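Local coordinates for protein erythrocyte binding antigen 140 (PDB 4GF2) that probably binds a host cell surface receptor, as a sialic acid-binding adhesin of the malaria parasite that recognises glycophorin C during erythrocyte invasion, at residues E388-Y399 against M457-K468; F94-G103 against N136-E144. The protein carries 3 engineered substitutions. All coordinates share one frame; numbering follows the deposited sequence.

Interaction 1: residues E388-Y399 against M457-K468; sequences ENALCSIIQNSY and MSAVLKNKETCK
With SG turned anti to the backbone N in both residues, Cys392 and Cys467 meet in a disulfide whose chi3 is 90°. The bond between Cys392 SG and Cys467 SG measures 2.0 Å. One turn further along helix 388-407, Gln396 reaches past the sulfurs with an extended chain, and its NE2 gives a nearly straight hydrogen bond to Lys468 O at 3.0 Å. The donor stands above the carbonyl plane, while the oxygen lies in the amide plane of the glutamine. At the other end Glu388 OE2 accepts from Asn463 ND2 at 3.0 Å on its syn side, the carboxylate and amide planes turned 73° apart. To one side of these polar links the packing is apolar: Leu461 CD2 lies 3.9 Å from Leu391 CB and also touches Ile395 CG1, and Ile395 CD1 meets Val460 CG2. Met457 SD lies at the edge of the Tyr399 ring, 5.2 Å from its centroid, a Met-aromatic contact, and the bend at chi3 turns CE toward Ile395 O; the phenol OH bonds to Lys450 O. A loop between helices 435-457 and 470-475 is thus clamped to a helix by one of the disulfides of the cysteine-rich Duffy binding domain fold.

Interaction 2: residues F94-G103 against N136-E144; sequences FSDFRNSFIG and NNIKKEWWE
Lys139 NZ is held by two acceptors: Phe101 O, at 3.0 Å, the donor tilted 31° from the carbonyl plane, and Asn120 OD1, so this lysine of helix 132-155 links the backbone at Phe101 to helix 110-127. Lys139 CD lies over one face of the Phe101 ring, 4.2 Å from the centroid, a CH-pi contact; from there the bend at chi3 (-69°) carries CE and NZ on to Phe101 O. Phe101 CE2 comes to 3.5 Å from Trp142 CE3, the two ring planes inclined at 59°. Helices 83-101 and 132-155 run roughly antiparallel here, their local axes 10.3 Å apart, as neighbours in the helical body of a Duffy binding domain. Trp143 points from helix 132-155 toward helix 83-101. The extended chain of Arg98 lies across one face of the indole: its CG sits 3.6 Å from the centroid of the five-membered ring, and CB lies above the rim. The guanidinium stands steeply to the indole, with Trp143 NE1 at its edge and Ile102 CD1 over its centre. Beyond the benzo side, Phe94 CZ approaches Trp143 CZ2 to 3.5 Å. Ile102 packs crosswise on Lys140, with CB 3.8 Å from Lys140 CG.

How the interactions relate
Read from the N terminus, interaction 2 comes first: it closes a loop of 32 residues that holds helix 110-127, bringing helix 132-155 back against helix 83-101 within the first Duffy binding domain. Well over two hundred residues later, interaction 1 closes a larger loop, 57 residues and mostly helical, in the second such domain, where the segment after helix 435-457 returns to helix 388-407. The two loops follow in series, neither nested nor crossed. Their centres are 72 Å apart on opposite sides of the chain's centre, and their nearest atoms about 54 Å. The pair illustrates two ways of joining parts of one fold, by helix-to-helix aromatic packing and by a covalent link.

Interaction 1: residues E388-Y399 against M457-K468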
loop_
_atom_site.group_PDB
_atom_site.type_symbol
_atom_site.label_atom_id
_atom_site.label_comp_id
_atom_site.label_asym_id
_atom_site.label_seq_id
_atom_site.Cartn_x
_atom_site.Cartn_y
_atom_site.Cartn_z
ATOM N N GLU A 388 -7.231 33.868 -3.610
ATOM C CA GLU A 388 -7.757 32.507 -3.534
ATOM C C GLU A 388 -8.011 31.895 -4.906
ATOM O O GLU A 388 -7.632 30.752 -5.159
ATOM C CB GLU A 388 -9.057 32.483 -2.727
ATOM C CG GLU A 388 -8.858 32.370 -1.229
ATOM C CD GLU A 388 -10.172 32.330 -0.475
ATOM O OE1 GLU A 388 -11.220 32.631 -1.086
ATOM O OE2 GLU A 388 -10.158 31.995 0.729
ATOM N N ASN A 389 -8.662 32.652 -5.782
ATOM C CA ASN A 389 -9.039 32.151 -7.097
ATOM C C ASN A 389 -7.827 31.786 -7.953
ATOM O O ASN A 389 -7.867 30.826 -8.722
ATOM C CB ASN A 389 -9.908 33.175 -7.827
ATOM C CG ASN A 389 -11.185 33.497 -7.073
ATOM O OD1 ASN A 389 -11.628 32.723 -6.224
ATOM N ND2 ASN A 389 -11.784 34.643 -7.382
ATOM N N ALA A 390 -6.751 32.553 -7.814
ATOM C CA ALA A 390 -5.533 32.307 -8.573
ATOM C C ALA A 390 -4.819 31.083 -8.016
ATOM O O ALA A 390 -4.483 30.157 -8.756
ATOM C CB ALA A 390 -4.621 33.521 -8.522
ATOM N N LEU A 391 -4.587 31.085 -6.708
ATOM C CA LEU A 391 -3.971 29.946 -6.043
ATOM C C LEU A 391 -4.733 28.683 -6.405
ATOM O O LEU A 391 -4.140 27.647 -6.703
ATOM C CB LEU A 391 -3.982 30.136 -4.529
ATOM C CG LEU A 391 -2.618 30.341 -3.876
ATOM C CD1 LEU A 391 -2.788 30.670 -2.400
ATOM C CD2 LEU A 391 -1.750 29.106 -4.060
ATOM N N CYS A 392 -6.057 28.784 -6.381
ATOM C CA CYS A 392 -6.912 27.658 -6.723
ATOM C C CYS A 392 -6.581 27.123 -8.110
ATOM O O CYS A 392 -6.348 25.928 -8.279
ATOM C CB CYS A 392 -8.383 28.067 -6.673
ATOM S SG CYS A 392 -9.496 26.798 -7.303
ATOM N N SER A 393 -6.564 28.008 -9.102
ATOM C CA SER A 393 -6.327 27.593 -10.480
ATOM C C SER A 393 -4.906 27.060 -10.686
ATOM O O SER A 393 -4.695 26.145 -11.478
ATOM C CB SER A 393 -6.628 28.738 -11.453
ATOM O OG SER A 393 -5.898 29.908 -11.132
ATOM N N ILE A 394 -3.940 27.619 -9.964
ATOM C CA ILE A 394 -2.554 27.168 -10.071
ATOM C C ILE A 394 -2.389 25.740 -9.552
ATOM O O ILE A 394 -1.606 24.961 -10.099
ATOM C CB ILE A 394 -1.600 28.091 -9.294
ATOM C CG1 ILE A 394 -1.505 29.451 -9.984
ATOM C CG2 ILE A 394 -0.220 27.465 -9.202
ATOM C CD1 ILE A 394 -0.666 30.463 -9.234
ATOM N N ILE A 395 -3.113 25.405 -8.489
ATOM C CA ILE A 395 -3.061 24.062 -7.923
ATOM C C ILE A 395 -3.687 23.077 -8.898
ATOM O O ILE A 395 -3.199 21.959 -9.069
ATOM C CB ILE A 395 -3.802 23.986 -6.570
ATOM C CG1 ILE A 395 -3.039 24.759 -5.491
ATOM C CG2 ILE A 395 -3.994 22.539 -6.133
ATOM C CD1 ILE A 395 -1.675 24.192 -5.168
ATOM N N GLN A 396 -4.769 23.501 -9.544
ATOM C CA GLN A 396 -5.466 22.648 -10.497
ATOM C C GLN A 396 -4.617 22.394 -11.736
ATOM O O GLN A 396 -4.698 21.322 -12.333
ATOM C CB GLN A 396 -6.809 23.261 -10.896
ATOM C CG GLN A 396 -7.888 23.106 -9.844
ATOM C CD GLN A 396 -9.267 23.479 -10.360
ATOM O OE1 GLN A 396 -9.452 23.734 -11.550
ATOM N NE2 GLN A 396 -10.244 23.511 -9.463
ATOM N N ASN A 397 -3.808 23.379 -12.124
ATOM C CA ASN A 397 -2.901 23.211 -13.258
ATOM C C ASN A 397 -1.978 22.006 -13.064
ATOM O O ASN A 397 -1.890 21.133 -13.931
ATOM C CB ASN A 397 -2.065 24.476 -13.491
ATOM C CG ASN A 397 -2.868 25.609 -14.116
ATOM O OD1 ASN A 397 -3.903 25.385 -14.747
ATOM N ND2 ASN A 397 -2.379 26.835 -13.954
ATOM N N SER A 398 -1.299 21.948 -11.923
ATOM C CA SER A 398 -0.378 20.847 -11.653
ATOM C C SER A 398 -1.130 19.546 -11.388
ATOM O O SER A 398 -0.681 18.466 -11.768
ATOM C CB SER A 398 0.542 21.188 -10.482
ATOM O OG SER A 398 1.499 22.157 -10.875
ATOM N N TYR A 399 -2.282 19.653 -10.740
ATOM C CA TYR A 399 -3.151 18.502 -10.545
ATOM C C TYR A 399 -3.481 17.845 -11.884
ATOM O O TYR A 399 -3.366 16.629 -12.039
ATOM C CB TYR A 399 -4.442 18.937 -9.855
ATOM C CG TYR A 399 -5.499 17.863 -9.823
ATOM C CD1 TYR A 399 -5.309 16.705 -9.086
ATOM C CD2 TYR A 399 -6.689 18.008 -10.525
ATOM C CE1 TYR A 399 -6.269 15.718 -9.048
ATOM C CE2 TYR A 399 -7.659 17.025 -10.490
ATOM C CZ TYR A 399 -7.442 15.880 -9.749
ATOM O OH TYR A 399 -8.397 14.894 -9.704
ATOM N N MET A 457 -3.960 17.809 -2.226
ATOM C CA MET A 457 -3.474 19.033 -2.857
ATOM C C MET A 457 -4.317 20.229 -2.446
ATOM O O MET A 457 -3.809 21.341 -2.330
ATOM C CB MET A 457 -3.483 18.900 -4.381
ATOM C CG MET A 457 -2.480 17.895 -4.926
ATOM S SD MET A 457 -2.378 17.955 -6.727
ATOM C CE MET A 457 -1.435 19.455 -6.974
ATOM N N SER A 458 -5.606 19.995 -2.222
ATOM C CA SER A 458 -6.530 21.066 -1.881
ATOM C C SER A 458 -6.379 21.495 -0.427
ATOM O O SER A 458 -6.979 22.485 0.002
ATOM C CB SER A 458 -7.971 20.622 -2.140
ATOM O OG SER A 458 -8.323 19.510 -1.335
ATOM N N ALA A 459 -5.575 20.751 0.325
ATOM C CA ALA A 459 -5.398 21.013 1.749
ATOM C C ALA A 459 -4.642 22.311 2.013
ATOM O O ALA A 459 -4.706 22.857 3.113
ATOM C CB ALA A 459 -4.677 19.853 2.403
ATOM N N VAL A 460 -3.926 22.806 1.009
ATOM C CA VAL A 460 -3.133 24.021 1.181
ATOM C C VAL A 460 -3.912 25.292 0.838
ATOM O O VAL A 460 -3.355 26.390 0.875
ATOM C CB VAL A 460 -1.852 23.982 0.331
ATOM C CG1 VAL A 460 -1.051 22.729 0.642
ATOM C CG2 VAL A 460 -2.189 24.057 -1.153
ATOM N N LEU A 461 -5.195 25.145 0.522
ATOM C CA LEU A 461 -6.023 26.285 0.137
ATOM C C LEU A 461 -6.998 26.698 1.239
ATOM O O LEU A 461 -7.601 25.850 1.896
ATOM C CB LEU A 461 -6.823 25.948 -1.121
ATOM C CG LEU A 461 -6.016 25.574 -2.362
ATOM C CD1 LEU A 461 -6.929 24.965 -3.410
ATOM C CD2 LEU A 461 -5.293 26.787 -2.922
ATOM N N LYS A 462 -7.152 28.005 1.434
ATOM C CA LYS A 462 -8.201 28.523 2.302
ATOM C C LYS A 462 -9.536 28.222 1.638
ATOM O O LYS A 462 -9.640 28.264 0.411
ATOM C CB LYS A 462 -8.051 30.032 2.496
ATOM C CG LYS A 462 -6.741 30.472 3.128
ATOM C CD LYS A 462 -6.673 31.990 3.224
ATOM C CE LYS A 462 -5.351 32.465 3.802
ATOM N NZ LYS A 462 -5.262 33.952 3.833
ATOM N N ASN A 463 -10.553 27.920 2.439
ATOM C CA ASN A 463 -11.860 27.562 1.900
ATOM C C ASN A 463 -11.711 26.631 0.703
ATOM O O ASN A 463 -11.810 27.061 -0.445
ATOM C CB ASN A 463 -12.634 28.816 1.485
ATOM C CG ASN A 463 -12.871 29.769 2.643
ATOM O OD1 ASN A 463 -13.795 29.582 3.436
ATOM N ND2 ASN A 463 -12.041 30.802 2.741
ATOM N N LYS A 464 -11.474 25.352 0.978
ATOM C CA LYS A 464 -11.191 24.377 -0.070
ATOM C C LYS A 464 -12.325 24.293 -1.089
ATOM O O LYS A 464 -12.080 24.198 -2.291
ATOM C CB LYS A 464 -10.930 22.996 0.540
ATOM C CG LYS A 464 -9.877 22.992 1.641
ATOM C CD LYS A 464 -9.293 21.603 1.864
ATOM C CE LYS A 464 -10.362 20.587 2.226
ATOM N NZ LYS A 464 -9.797 19.212 2.336
ATOM N N GLU A 465 -13.565 24.336 -0.611
ATOM C CA GLU A 465 -14.727 24.208 -1.488
ATOM C C GLU A 465 -14.890 25.409 -2.419
ATOM O O GLU A 465 -15.771 25.422 -3.276
ATOM C CB GLU A 465 -15.999 24.002 -0.667
ATOM C CG GLU A 465 -16.040 22.677 0.078
ATOM C CD GLU A 465 -17.394 22.400 0.704
ATOM O OE1 GLU A 465 -18.330 23.197 0.483
ATOM O OE2 GLU A 465 -17.521 21.381 1.417
ATOM N N THR A 466 -14.045 26.420 -2.243
ATOM C CA THR A 466 -13.993 27.536 -3.178
ATOM C C THR A 466 -13.462 27.046 -4.521
ATOM O O THR A 466 -13.787 27.600 -5.573
ATOM C CB THR A 466 -13.069 28.656 -2.659
ATOM O OG1 THR A 466 -13.580 29.168 -1.421
ATOM C CG2 THR A 466 -12.966 29.788 -3.672
ATOM N N CYS A 467 -12.645 25.999 -4.470
ATOM C CA CYS A 467 -11.998 25.453 -5.656
ATOM C C CYS A 467 -12.837 24.329 -6.260
ATOM O O CYS A 467 -12.962 23.252 -5.678
ATOM C CB CYS A 467 -10.614 24.935 -5.281
ATOM S SG CYS A 467 -9.456 24.880 -6.641
ATOM N N LYS A 468 -13.398 24.582 -7.439
ATOM C CA LYS A 468 -14.417 23.705 -8.004
ATOM C C LYS A 468 -14.034 23.169 -9.377
ATOM O O LYS A 468 -13.145 23.698 -10.040
ATOM C CB LYS A 468 -15.739 24.467 -8.135
ATOM C CG LYS A 468 -15.972 25.519 -7.059
ATOM C CD LYS A 468 -17.037 26.517 -7.487
ATOM C CE LYS A 468 -17.139 27.674 -6.507
ATOM N NZ LYS A 468 -18.023 28.760 -7.012
#

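Interaction 2: residues F94-G103 against N136-E144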
loop_
_atom_site.group_PDB
_atom_site.type_symbol
_atom_site.label_atom_id
_atom_site.label_comp_id
_atom_site.label_asym_id
_atom_site.label_seq_id
_atom_site.Cartn_x
_atom_site.Cartn_y
_atom_site.Cartn_z
ATOM N N PHE A 94 0.016 -35.595 21.837
ATOM C CA PHE A 94 -0.589 -36.628 22.670
ATOM C C PHE A 94 -2.074 -36.334 22.847
ATOM O O PHE A 94 -2.912 -37.235 22.808
ATOM C CB PHE A 94 0.086 -36.709 24.037
ATOM C CG PHE A 94 -0.530 -37.732 24.954
ATOM C CD1 PHE A 94 -0.282 -39.081 24.775
ATOM C CD2 PHE A 94 -1.358 -37.343 25.992
ATOM C CE1 PHE A 94 -0.843 -40.021 25.612
ATOM C CE2 PHE A 94 -1.923 -38.281 26.833
ATOM C CZ PHE A 94 -1.660 -39.621 26.644
ATOM N N SER A 95 -2.391 -35.061 23.034
ATOM C CA SER A 95 -3.767 -34.649 23.243
ATOM C C SER A 95 -4.604 -34.886 21.992
ATOM O O SER A 95 -5.770 -35.260 22.087
ATOM C CB SER A 95 -3.819 -33.176 23.641
ATOM O OG SER A 95 -3.075 -32.957 24.821
ATOM N N ASP A 96 -4.010 -34.670 20.822
ATOM C CA ASP A 96 -4.716 -34.891 19.563
ATOM C C ASP A 96 -4.938 -36.378 19.303
ATOM O O ASP A 96 -5.956 -36.762 18.728
ATOM C CB ASP A 96 -3.970 -34.250 18.393
ATOM C CG ASP A 96 -4.233 -32.761 18.281
ATOM O OD1 ASP A 96 -5.349 -32.331 18.632
ATOM O OD2 ASP A 96 -3.328 -32.021 17.841
ATOM N N PHE A 97 -3.993 -37.214 19.725
ATOM C CA PHE A 97 -4.204 -38.658 19.675
ATOM C C PHE A 97 -5.459 -39.007 20.465
ATOM O O PHE A 97 -6.290 -39.798 20.016
ATOM C CB PHE A 97 -3.008 -39.429 20.241
ATOM C CG PHE A 97 -1.880 -39.619 19.261
ATOM C CD1 PHE A 97 -2.087 -40.285 18.066
ATOM C CD2 PHE A 97 -0.604 -39.150 19.549
ATOM C CE1 PHE A 97 -1.045 -40.465 17.166
ATOM C CE2 PHE A 97 0.437 -39.330 18.658
ATOM C CZ PHE A 97 0.215 -39.987 17.463
ATOM N N ARG A 98 -5.595 -38.401 21.642
ATOM C CA ARG A 98 -6.750 -38.642 22.498
ATOM C C ARG A 98 -8.031 -38.130 21.858
ATOM O O ARG A 98 -9.018 -38.858 21.741
ATOM C CB ARG A 98 -6.562 -37.948 23.846
ATOM C CG ARG A 98 -7.785 -38.016 24.754
ATOM C CD ARG A 98 -7.557 -37.241 26.038
ATOM N NE ARG A 98 -8.730 -37.266 26.907
ATOM C CZ ARG A 98 -9.683 -36.337 26.929
ATOM N NH1 ARG A 98 -9.627 -35.277 26.132
ATOM N NH2 ARG A 98 -10.704 -36.466 27.763
ATOM N N ASN A 99 -8.009 -36.868 21.446
ATOM C CA ASN A 99 -9.220 -36.198 20.992
ATOM C C ASN A 99 -9.711 -36.658 19.621
ATOM O O ASN A 99 -10.909 -36.662 19.362
ATOM C CB ASN A 99 -9.023 -34.685 21.029
ATOM C CG ASN A 99 -9.027 -34.141 22.444
ATOM O OD1 ASN A 99 -9.552 -34.776 23.354
ATOM N ND2 ASN A 99 -8.449 -32.964 22.634
ATOM N N SER A 100 -8.794 -37.051 18.747
ATOM C CA SER A 100 -9.186 -37.602 17.456
ATOM C C SER A 100 -9.653 -39.044 17.619
ATOM O O SER A 100 -10.300 -39.608 16.733
ATOM C CB SER A 100 -8.025 -37.537 16.464
ATOM O OG SER A 100 -6.921 -38.299 16.917
ATOM N N PHE A 101 -9.319 -39.639 18.760
ATOM C CA PHE A 101 -9.732 -41.001 19.054
ATOM C C PHE A 101 -11.123 -41.035 19.686
ATOM O O PHE A 101 -11.886 -41.973 19.454
ATOM C CB PHE A 101 -8.714 -41.678 19.975
ATOM C CG PHE A 101 -9.065 -43.096 20.327
ATOM C CD1 PHE A 101 -9.092 -44.079 19.351
ATOM C CD2 PHE A 101 -9.366 -43.447 21.633
ATOM C CE1 PHE A 101 -9.417 -45.385 19.668
ATOM C CE2 PHE A 101 -9.688 -44.751 21.958
ATOM C CZ PHE A 101 -9.715 -45.721 20.976
ATOM N N ILE A 102 -11.456 -40.012 20.473
ATOM C CA ILE A 102 -12.728 -39.996 21.195
ATOM C C ILE A 102 -13.765 -39.065 20.566
ATOM O O ILE A 102 -14.723 -38.658 21.224
ATOM C CB ILE A 102 -12.544 -39.621 22.682
ATOM C CG1 ILE A 102 -12.054 -38.177 22.826
ATOM C CG2 ILE A 102 -11.580 -40.590 23.352
ATOM C CD1 ILE A 102 -11.907 -37.722 24.267
ATOM N N GLY A 103 -13.575 -38.740 19.290
ATOM C CA GLY A 103 -14.567 -37.994 18.536
ATOM C C GLY A 103 -14.654 -36.513 18.867
ATOM O O GLY A 103 -15.731 -35.926 18.817
ATOM N N ASN A 136 -18.228 -44.409 20.946
ATOM C CA ASN A 136 -17.453 -43.277 21.421
ATOM C C ASN A 136 -17.153 -43.434 22.907
ATOM O O ASN A 136 -16.030 -43.204 23.351
ATOM C CB ASN A 136 -18.205 -41.973 21.156
ATOM C CG ASN A 136 -17.284 -40.773 21.098
ATOM O OD1 ASN A 136 -16.566 -40.578 20.116
ATOM N ND2 ASN A 136 -17.305 -39.954 22.143
ATOM N N ASN A 137 -18.163 -43.844 23.671
ATOM C CA ASN A 137 -17.994 -44.091 25.096
ATOM C C ASN A 137 -17.029 -45.238 25.369
ATOM O O ASN A 137 -16.205 -45.162 26.280
ATOM C CB ASN A 137 -19.344 -44.375 25.751
ATOM C CG ASN A 137 -20.176 -43.125 25.921
ATOM O OD1 ASN A 137 -19.641 -42.019 26.009
ATOM N ND2 ASN A 137 -21.492 -43.292 25.968
ATOM N N ILE A 138 -17.138 -46.303 24.582
ATOM C CA ILE A 138 -16.218 -47.427 24.693
ATOM C C ILE A 138 -14.774 -46.962 24.483
ATOM O O ILE A 138 -13.867 -47.369 25.213
ATOM C CB ILE A 138 -16.571 -48.535 23.682
ATOM C CG1 ILE A 138 -17.837 -49.271 24.134
ATOM C CG2 ILE A 138 -15.419 -49.517 23.540
ATOM C CD1 ILE A 138 -18.358 -50.297 23.138
ATOM N N LYS A 139 -14.570 -46.094 23.495
ATOM C CA LYS A 139 -13.246 -45.573 23.186
ATOM C C LYS A 139 -12.737 -44.676 24.312
ATOM O O LYS A 139 -11.546 -44.680 24.639
ATOM C CB LYS A 139 -13.271 -44.797 21.866
ATOM C CG LYS A 139 -13.492 -45.671 20.637
ATOM C CD LYS A 139 -13.293 -44.895 19.340
ATOM C CE LYS A 139 -14.384 -43.855 19.127
ATOM N NZ LYS A 139 -14.166 -43.069 17.881
ATOM N N LYS A 140 -13.643 -43.910 24.907
ATOM C CA LYS A 140 -13.274 -43.036 26.009
ATOM C C LYS A 140 -12.776 -43.875 27.179
ATOM O O LYS A 140 -11.744 -43.571 27.776
ATOM C CB LYS A 140 -14.457 -42.155 26.418
ATOM C CG LYS A 140 -14.806 -41.115 25.369
ATOM C CD LYS A 140 -16.119 -40.404 25.658
ATOM C CE LYS A 140 -15.937 -39.275 26.656
ATOM N NZ LYS A 140 -16.956 -38.206 26.467
ATOM N N GLU A 141 -13.500 -44.943 27.491
ATOM C CA GLU A 141 -13.086 -45.850 28.553
ATOM C C GLU A 141 -11.741 -46.488 28.204
ATOM O O GLU A 141 -10.857 -46.594 29.049
ATOM C CB GLU A 141 -14.145 -46.928 28.780
ATOM C CG GLU A 141 -15.484 -46.389 29.262
ATOM C CD GLU A 141 -16.510 -47.486 29.491
ATOM O OE1 GLU A 141 -16.146 -48.533 30.064
ATOM O OE2 GLU A 141 -17.680 -47.300 29.092
ATOM N N TRP A 142 -11.588 -46.906 26.953
ATOM C CA TRP A 142 -10.354 -47.543 26.518
ATOM C C TRP A 142 -9.178 -46.593 26.714
ATOM O O TRP A 142 -8.133 -46.976 27.239
ATOM C CB TRP A 142 -10.456 -47.966 25.052
ATOM C CG TRP A 142 -9.247 -48.702 24.569
ATOM C CD1 TRP A 142 -9.077 -50.052 24.521
ATOM C CD2 TRP A 142 -8.034 -48.124 24.069
ATOM N NE1 TRP A 142 -7.834 -50.355 24.019
ATOM C CE2 TRP A 142 -7.173 -49.190 23.736
ATOM C CE3 TRP A 142 -7.590 -46.814 23.876
ATOM C CZ2 TRP A 142 -5.895 -48.982 23.220
ATOM C CZ3 TRP A 142 -6.323 -46.610 23.365
ATOM C CH2 TRP A 142 -5.490 -47.688 23.042
ATOM N N TRP A 143 -9.349 -45.345 26.298
ATOM C CA TRP A 143 -8.303 -44.357 26.486
ATOM C C TRP A 143 -7.971 -44.230 27.969
ATOM O O TRP A 143 -6.801 -44.184 28.350
ATOM C CB TRP A 143 -8.714 -42.999 25.913
ATOM C CG TRP A 143 -7.601 -42.013 25.955
ATOM C CD1 TRP A 143 -7.409 -41.030 26.881
ATOM C CD2 TRP A 143 -6.503 -41.926 25.044
ATOM N NE1 TRP A 143 -6.261 -40.330 26.595
ATOM C CE2 TRP A 143 -5.685 -40.863 25.472
ATOM C CE3 TRP A 143 -6.131 -42.644 23.903
ATOM C CZ2 TRP A 143 -4.524 -40.500 24.802
ATOM C CZ3 TRP A 143 -4.977 -42.280 23.237
ATOM C CH2 TRP A 143 -4.186 -41.219 23.689
ATOM N N GLU A 144 -9.004 -44.187 28.803
ATOM C CA GLU A 144 -8.816 -44.054 30.242
ATOM C C GLU A 144 -7.821 -45.087 30.759
ATOM O O GLU A 144 -6.921 -44.765 31.535
ATOM C CB GLU A 144 -10.151 -44.219 30.975
ATOM C CG GLU A 144 -10.659 -42.955 31.649
ATOM C CD GLU A 144 -9.750 -42.477 32.767
ATOM O OE1 GLU A 144 -9.612 -43.200 33.777
ATOM O OE2 GLU A 144 -9.174 -41.376 32.634
#